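Uncharacterized protein (Streptococcus mutans, PDB 3L7Y) is of unknown specific function but binds magnesium and is probably a phosphatase of the haloacid dehalogenase-like hydrolase family. Local coordinates at residues 98-106 and 221-232. Numbering follows the deposited sequence.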
ATOM      1  N   PHE A  98      -9.247  -3.412   5.314  1.00 14.68           N
ATOM      2  CA  PHE A  98      -7.852  -3.084   5.081  1.00 12.52           C
ATOM      3  C   PHE A  98      -7.337  -3.797   3.844  1.00 10.80           C
ATOM      4  O   PHE A  98      -7.516  -5.007   3.699  1.00 10.78           O
ATOM      5  CB  PHE A  98      -7.008  -3.545   6.272  1.00 16.81           C
ATOM      6  CG  PHE A  98      -7.179  -2.713   7.515  1.00 11.93           C
ATOM      7  CD1 PHE A  98      -6.368  -1.626   7.746  1.00 15.29           C
ATOM      8  CD2 PHE A  98      -8.122  -3.045   8.461  1.00 12.42           C
ATOM      9  CE1 PHE A  98      -6.498  -0.870   8.894  1.00 16.01           C
ATOM     10  CE2 PHE A  98      -8.260  -2.293   9.610  1.00 22.94           C
ATOM     11  CZ  PHE A  98      -7.443  -1.202   9.826  1.00 12.85           C
ATOM     12  N   VAL A  99      -6.704  -3.049   2.952  1.00 12.10           N
ATOM     13  CA  VAL A  99      -5.958  -3.645   1.846  1.00 12.09           C
ATOM     14  C   VAL A  99      -4.488  -3.359   2.124  1.00 14.41           C
ATOM     15  O   VAL A  99      -4.057  -2.194   2.065  1.00 14.00           O
ATOM     16  CB  VAL A  99      -6.372  -3.031   0.479  1.00 14.17           C
ATOM     17  CG1 VAL A  99      -5.503  -3.596  -0.664  1.00 11.92           C
ATOM     18  CG2 VAL A  99      -7.847  -3.290   0.209  1.00 12.81           C
ATOM     19  N   GLY A 100      -3.729  -4.401   2.472  1.00  9.78           N
ATOM     20  CA  GLY A 100      -2.306  -4.243   2.721  1.00  9.63           C
ATOM     21  C   GLY A 100      -1.452  -4.881   1.638  1.00 10.55           C
ATOM     22  O   GLY A 100      -1.966  -5.618   0.807  1.00 10.49           O
ATOM     23  N   GLU A 101      -0.147  -4.619   1.662  1.00 15.17           N
ATOM     24  CA  GLU A 101       0.792  -5.219   0.703  1.00 15.40           C
ATOM     25  C   GLU A 101       0.486  -4.791  -0.741  1.00  9.42           C
ATOM     26  O   GLU A 101       0.898  -5.448  -1.703  1.00  8.82           O
ATOM     27  CB  GLU A 101       0.802  -6.746   0.821  1.00 12.37           C
ATOM     28  CG  GLU A 101       0.811  -7.293   2.255  1.00 14.43           C
ATOM     29  CD  GLU A 101       2.121  -7.087   2.998  1.00 16.52           C
ATOM     30  OE1 GLU A 101       3.138  -6.760   2.363  1.00 23.63           O
ATOM     31  OE2 GLU A 101       2.128  -7.259   4.236  1.00 21.62           O
ATOM     32  N   ASN A 102      -0.196  -3.654  -0.870  1.00  8.50           N
ATOM     33  CA  ASN A 102      -0.700  -3.135  -2.152  1.00 15.16           C
ATOM     34  C   ASN A 102      -1.880  -3.902  -2.702  1.00 19.70           C
ATOM     35  O   ASN A 102      -2.469  -3.495  -3.713  1.00 14.55           O
ATOM     36  CB  ASN A 102       0.391  -3.041  -3.227  1.00 12.10           C
ATOM     37  CG  ASN A 102       1.518  -2.110  -2.836  1.00 14.13           C
ATOM     38  OD1 ASN A 102       1.324  -0.907  -2.680  1.00 14.88           O
ATOM     39  ND2 ASN A 102       2.706  -2.667  -2.663  1.00 14.99           N
ATOM     40  N   GLY A 103      -2.246  -4.999  -2.046  1.00  8.51           N
ATOM     41  CA  GLY A 103      -3.380  -5.764  -2.534  1.00  8.56           C
ATOM     42  C   GLY A 103      -3.476  -7.238  -2.187  1.00 13.18           C
ATOM     43  O   GLY A 103      -4.583  -7.763  -2.086  1.00 10.92           O
ATOM     44  N   ALA A 104      -2.336  -7.910  -2.022  1.00 10.87           N
ATOM     45  CA  ALA A 104      -2.319  -9.357  -1.808  1.00  9.94           C
ATOM     46  C   ALA A 104      -2.963  -9.767  -0.488  1.00 19.63           C
ATOM     47  O   ALA A 104      -3.346 -10.929  -0.321  1.00 11.55           O
ATOM     48  CB  ALA A 104      -0.881  -9.896  -1.873  1.00 12.96           C
ATOM     49  N   ASN A 105      -3.076  -8.831   0.454  1.00  9.15           N
ATOM     50  CA  ASN A 105      -3.700  -9.159   1.743  1.00  9.57           C
ATOM     51  C   ASN A 105      -4.846  -8.232   2.055  1.00 17.29           C
ATOM     52  O   ASN A 105      -4.653  -7.019   2.178  1.00 11.31           O
ATOM     53  CB  ASN A 105      -2.669  -9.131   2.874  1.00  9.67           C
ATOM     54  CG  ASN A 105      -3.146  -9.835   4.141  1.00 10.10           C
ATOM     55  OD1 ASN A 105      -2.698  -9.505   5.244  1.00 19.50           O
ATOM     56  ND2 ASN A 105      -4.047 -10.803   3.997  1.00 15.37           N
ATOM     57  N   ILE A 106      -6.043  -8.803   2.166  1.00 22.53           N
ATOM     58  CA  ILE A 106      -7.243  -8.031   2.487  1.00 14.51           C
ATOM     59  C   ILE A 106      -7.941  -8.579   3.723  1.00 14.78           C
ATOM     60  O   ILE A 106      -8.244  -9.778   3.811  1.00 16.01           O
ATOM     61  CB  ILE A 106      -8.243  -7.983   1.312  1.00 14.37           C
ATOM     62  CG1 ILE A 106      -7.551  -7.501   0.031  1.00 14.21           C
ATOM     63  CG2 ILE A 106      -9.407  -7.063   1.645  1.00 11.91           C
ATOM     64  CD1 ILE A 106      -8.463  -7.466  -1.182  1.00 14.74           C
ATOM     65  N   ASP A 221       8.135  -1.775  -4.296  1.00 13.66           N
ATOM     66  CA  ASP A 221       7.531  -2.997  -3.796  1.00 13.96           C
ATOM     67  C   ASP A 221       7.490  -3.959  -4.960  1.00 13.72           C
ATOM     68  O   ASP A 221       7.072  -3.590  -6.059  1.00  9.43           O
ATOM     69  CB  ASP A 221       6.111  -2.738  -3.286  1.00 12.15           C
ATOM     70  CG  ASP A 221       6.100  -2.089  -1.928  1.00 15.92           C
ATOM     71  OD1 ASP A 221       7.187  -2.011  -1.308  1.00 11.15           O
ATOM     72  OD2 ASP A 221       5.017  -1.657  -1.479  1.00 17.70           O
ATOM     73  N   ILE A 222       7.956  -5.174  -4.725  1.00 17.17           N
ATOM     74  CA  ILE A 222       7.855  -6.233  -5.708  1.00 13.41           C
ATOM     75  C   ILE A 222       6.659  -7.074  -5.320  1.00  9.95           C
ATOM     76  O   ILE A 222       6.712  -7.859  -4.381  1.00 15.06           O
ATOM     77  CB  ILE A 222       9.141  -7.092  -5.765  1.00  6.62           C
ATOM     78  CG1 ILE A 222      10.340  -6.214  -6.152  1.00  6.55           C
ATOM     79  CG2 ILE A 222       8.954  -8.252  -6.738  1.00 11.96           C
ATOM     80  CD1 ILE A 222      11.662  -6.943  -6.225  1.00  9.75           C
ATOM     81  N   ILE A 223       5.561  -6.876  -6.029  1.00  8.79           N
ATOM     82  CA  ILE A 223       4.330  -7.554  -5.702  1.00  6.98           C
ATOM     83  C   ILE A 223       4.034  -8.641  -6.714  1.00 10.79           C
ATOM     84  O   ILE A 223       4.627  -8.669  -7.786  1.00 11.54           O
ATOM     85  CB  ILE A 223       3.137  -6.566  -5.717  1.00 11.65           C
ATOM     86  CG1 ILE A 223       3.193  -5.692  -6.976  1.00  9.52           C
ATOM     87  CG2 ILE A 223       3.146  -5.713  -4.453  1.00 11.22           C
ATOM     88  CD1 ILE A 223       1.826  -5.093  -7.408  1.00  8.93           C
ATOM     89  N   THR A 224       3.104  -9.518  -6.353  1.00 11.48           N
ATOM     90  CA  THR A 224       2.529 -10.471  -7.285  1.00 16.10           C
ATOM     91  C   THR A 224       1.861  -9.679  -8.402  1.00 17.88           C
ATOM     92  O   THR A 224       0.961  -8.852  -8.156  1.00 12.51           O
ATOM     93  CB  THR A 224       1.496 -11.360  -6.578  1.00 17.60           C
ATOM     94  OG1 THR A 224       2.167 -12.214  -5.636  1.00 14.46           O
ATOM     95  CG2 THR A 224       0.706 -12.208  -7.588  1.00 13.64           C
ATOM     96  N   LYS A 225       2.301  -9.921  -9.629  1.00 12.86           N
ATOM     97  CA  LYS A 225       1.808  -9.157 -10.772  1.00 19.25           C
ATOM     98  C   LYS A 225       0.284  -9.119 -10.816  1.00 15.97           C
ATOM     99  O   LYS A 225      -0.384 -10.152 -10.729  1.00 18.61           O
ATOM    100  CB  LYS A 225       2.360  -9.716 -12.087  1.00 23.65           C
ATOM    101  CG  LYS A 225       2.305  -8.729 -13.266  1.00 29.24           C
ATOM    102  CD  LYS A 225       2.290  -9.473 -14.599  1.00 27.75           C
ATOM    103  CE  LYS A 225       2.904  -8.663 -15.732  1.00 34.00           C
ATOM    104  NZ  LYS A 225       2.317  -7.317 -15.911  1.00 29.48           N
ATOM    105  N   GLY A 226      -0.265  -7.919 -10.961  1.00 18.13           N
ATOM    106  CA  GLY A 226      -1.703  -7.760 -11.047  1.00 18.30           C
ATOM    107  C   GLY A 226      -2.397  -7.525  -9.719  1.00 16.90           C
ATOM    108  O   GLY A 226      -3.551  -7.093  -9.691  1.00 21.48           O
ATOM    109  N   LEU A 227      -1.718  -7.808  -8.613  1.00 10.77           N
ATOM    110  CA  LEU A 227      -2.348  -7.634  -7.301  1.00 12.88           C
ATOM    111  C   LEU A 227      -2.082  -6.239  -6.725  1.00 18.30           C
ATOM    112  O   LEU A 227      -1.440  -6.089  -5.676  1.00 20.01           O
ATOM    113  CB  LEU A 227      -1.908  -8.730  -6.317  1.00 10.51           C
ATOM    114  CG  LEU A 227      -2.832  -9.954  -6.250  1.00 17.85           C
ATOM    115  CD1 LEU A 227      -3.430 -10.299  -7.616  1.00 12.27           C
ATOM    116  CD2 LEU A 227      -2.116 -11.149  -5.613  1.00 13.32           C
ATOM    117  N   HIS A 228      -2.585  -5.222  -7.425  1.00 18.59           N
ATOM    118  CA  HIS A 228      -2.387  -3.838  -7.024  1.00 18.83           C
ATOM    119  C   HIS A 228      -3.662  -3.282  -6.371  1.00 12.10           C
ATOM    120  O   HIS A 228      -4.669  -3.972  -6.288  1.00 12.01           O
ATOM    121  CB  HIS A 228      -1.951  -3.003  -8.226  1.00 17.15           C
ATOM    122  CG  HIS A 228      -2.753  -3.261  -9.463  1.00 19.74           C
ATOM    123  ND1 HIS A 228      -4.096  -2.971  -9.549  1.00 11.29           N
ATOM    124  CD2 HIS A 228      -2.403  -3.783 -10.668  1.00 16.78           C
ATOM    125  CE1 HIS A 228      -4.540  -3.300 -10.751  1.00 17.36           C
ATOM    126  NE2 HIS A 228      -3.533  -3.797 -11.446  1.00 14.28           N
ATOM    127  N   LYS A 229      -3.618  -2.048  -5.890  1.00 12.28           N
ATOM    128  CA  LYS A 229      -4.732  -1.539  -5.100  1.00  8.40           C
ATOM    129  C   LYS A 229      -6.017  -1.420  -5.937  1.00 15.24           C
ATOM    130  O   LYS A 229      -7.127  -1.520  -5.399  1.00 13.76           O
ATOM    131  CB  LYS A 229      -4.380  -0.189  -4.476  1.00 11.27           C
ATOM    132  CG  LYS A 229      -3.206  -0.191  -3.520  1.00 10.70           C
ATOM    133  CD  LYS A 229      -3.002   1.218  -2.941  1.00  8.69           C
ATOM    134  CE  LYS A 229      -1.648   1.369  -2.239  1.00 15.15           C
ATOM    135  NZ  LYS A 229      -1.508   2.705  -1.611  1.00 15.38           N
ATOM    136  N   GLY A 230      -5.860  -1.194  -7.244  1.00 13.74           N
ATOM    137  CA  GLY A 230      -6.986  -1.188  -8.161  1.00  8.32           C
ATOM    138  C   GLY A 230      -7.656  -2.551  -8.181  1.00 18.71           C
ATOM    139  O   GLY A 230      -8.875  -2.657  -8.096  1.00 14.60           O
ATOM    140  N   TRP A 231      -6.866  -3.609  -8.337  1.00 18.44           N
ATOM    141  CA  TRP A 231      -7.350  -4.984  -8.246  1.00 16.69           C
ATOM    142  C   TRP A 231      -8.043  -5.254  -6.896  1.00 13.38           C
ATOM    143  O   TRP A 231      -9.064  -5.832  -6.847  1.00 16.52           O
ATOM    144  CB  TRP A 231      -6.233  -5.996  -8.503  1.00 14.61           C
ATOM    145  CG  TRP A 231      -6.652  -7.400  -8.359  1.00 18.65           C
ATOM    146  CD1 TRP A 231      -7.126  -8.220  -9.321  1.00 23.24           C
ATOM    147  CD2 TRP A 231      -6.672  -8.152  -7.169  1.00 11.76           C
ATOM    148  NE1 TRP A 231      -7.422  -9.427  -8.813  1.00 10.03           N
ATOM    149  CE2 TRP A 231      -7.158  -9.413  -7.483  1.00 13.45           C
ATOM    150  CE3 TRP A 231      -6.316  -7.892  -5.865  1.00 13.77           C
ATOM    151  CZ2 TRP A 231      -7.309 -10.396  -6.527  1.00 17.93           C
ATOM    152  CZ3 TRP A 231      -6.451  -8.857  -4.953  1.00 13.35           C
ATOM    153  CH2 TRP A 231      -6.926 -10.096  -5.284  1.00 19.40           C
ATOM    154  N   ALA A 232      -7.456  -4.786  -5.834  1.00 20.00           N
ATOM    155  CA  ALA A 232      -8.011  -4.990  -4.517  1.00 20.00           C
ATOM    156  C   ALA A 232      -9.410  -4.366  -4.429  1.00 20.00           C
ATOM    157  O   ALA A 232     -10.333  -5.031  -4.119  1.00 20.00           O
ATOM    158  CB  ALA A 232      -7.140  -4.476  -3.497  1.00 20.00           C
TER
HETATM  159  O   HOH W   1       0.175  -7.094  -3.445  1.00 11.76           O
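The indole of Trp231 meets Gly103 at its edge: the carbonyl O of Gly103 lies near the ring plane, 3.6 Å from Trp231 CZ3. Over the centre of one indole face sits CD1 of Leu227, while the other branch, CD2, touches Ala104 CB at 4.1 Å. The amide of Asn102 and the carboxylate of Asp221 are joined by one hydrogen bond. Asn102 ND2 donates it to Asp221 OD2 (2.8 Å, 157° at the hydrogen), which lies close to the amide plane and is approached on its anti side. Amide and carboxylate are turned 54° apart. Ile223 CG2 packs beside this amide, 3.6 Å from Asn102 ND2. Asn102 OD1 is bound by Asn255, and Asp221 OD1 by Thr186, so both groups are gripped at two ends. Lys229 runs extended past Asn102, its CG 3.4 Å from Asn102 O; its NZ makes salt bridges with Asp43, a magnesium ligand, and with Asp256. A water bridges the two segments, accepting from Ala104 N and donating to Leu227 O. Gly103, at a phi of 156° that suits glycine, lets the turn lie close to Leu227 O and Ala232 CB. Ala232 CB also presses tightly on Val99 CG1 (3.4 Å) and meets Ile106 CD1. The contact thus sets the tight turn between strands 97-100 and 105-108 of the Rossmann-like core sheet against the link from strand 219-224 of the six-stranded sheet, consistent with the family's cap domain, where the chain returns to the core and enters helix 229-239, N-capped by His228.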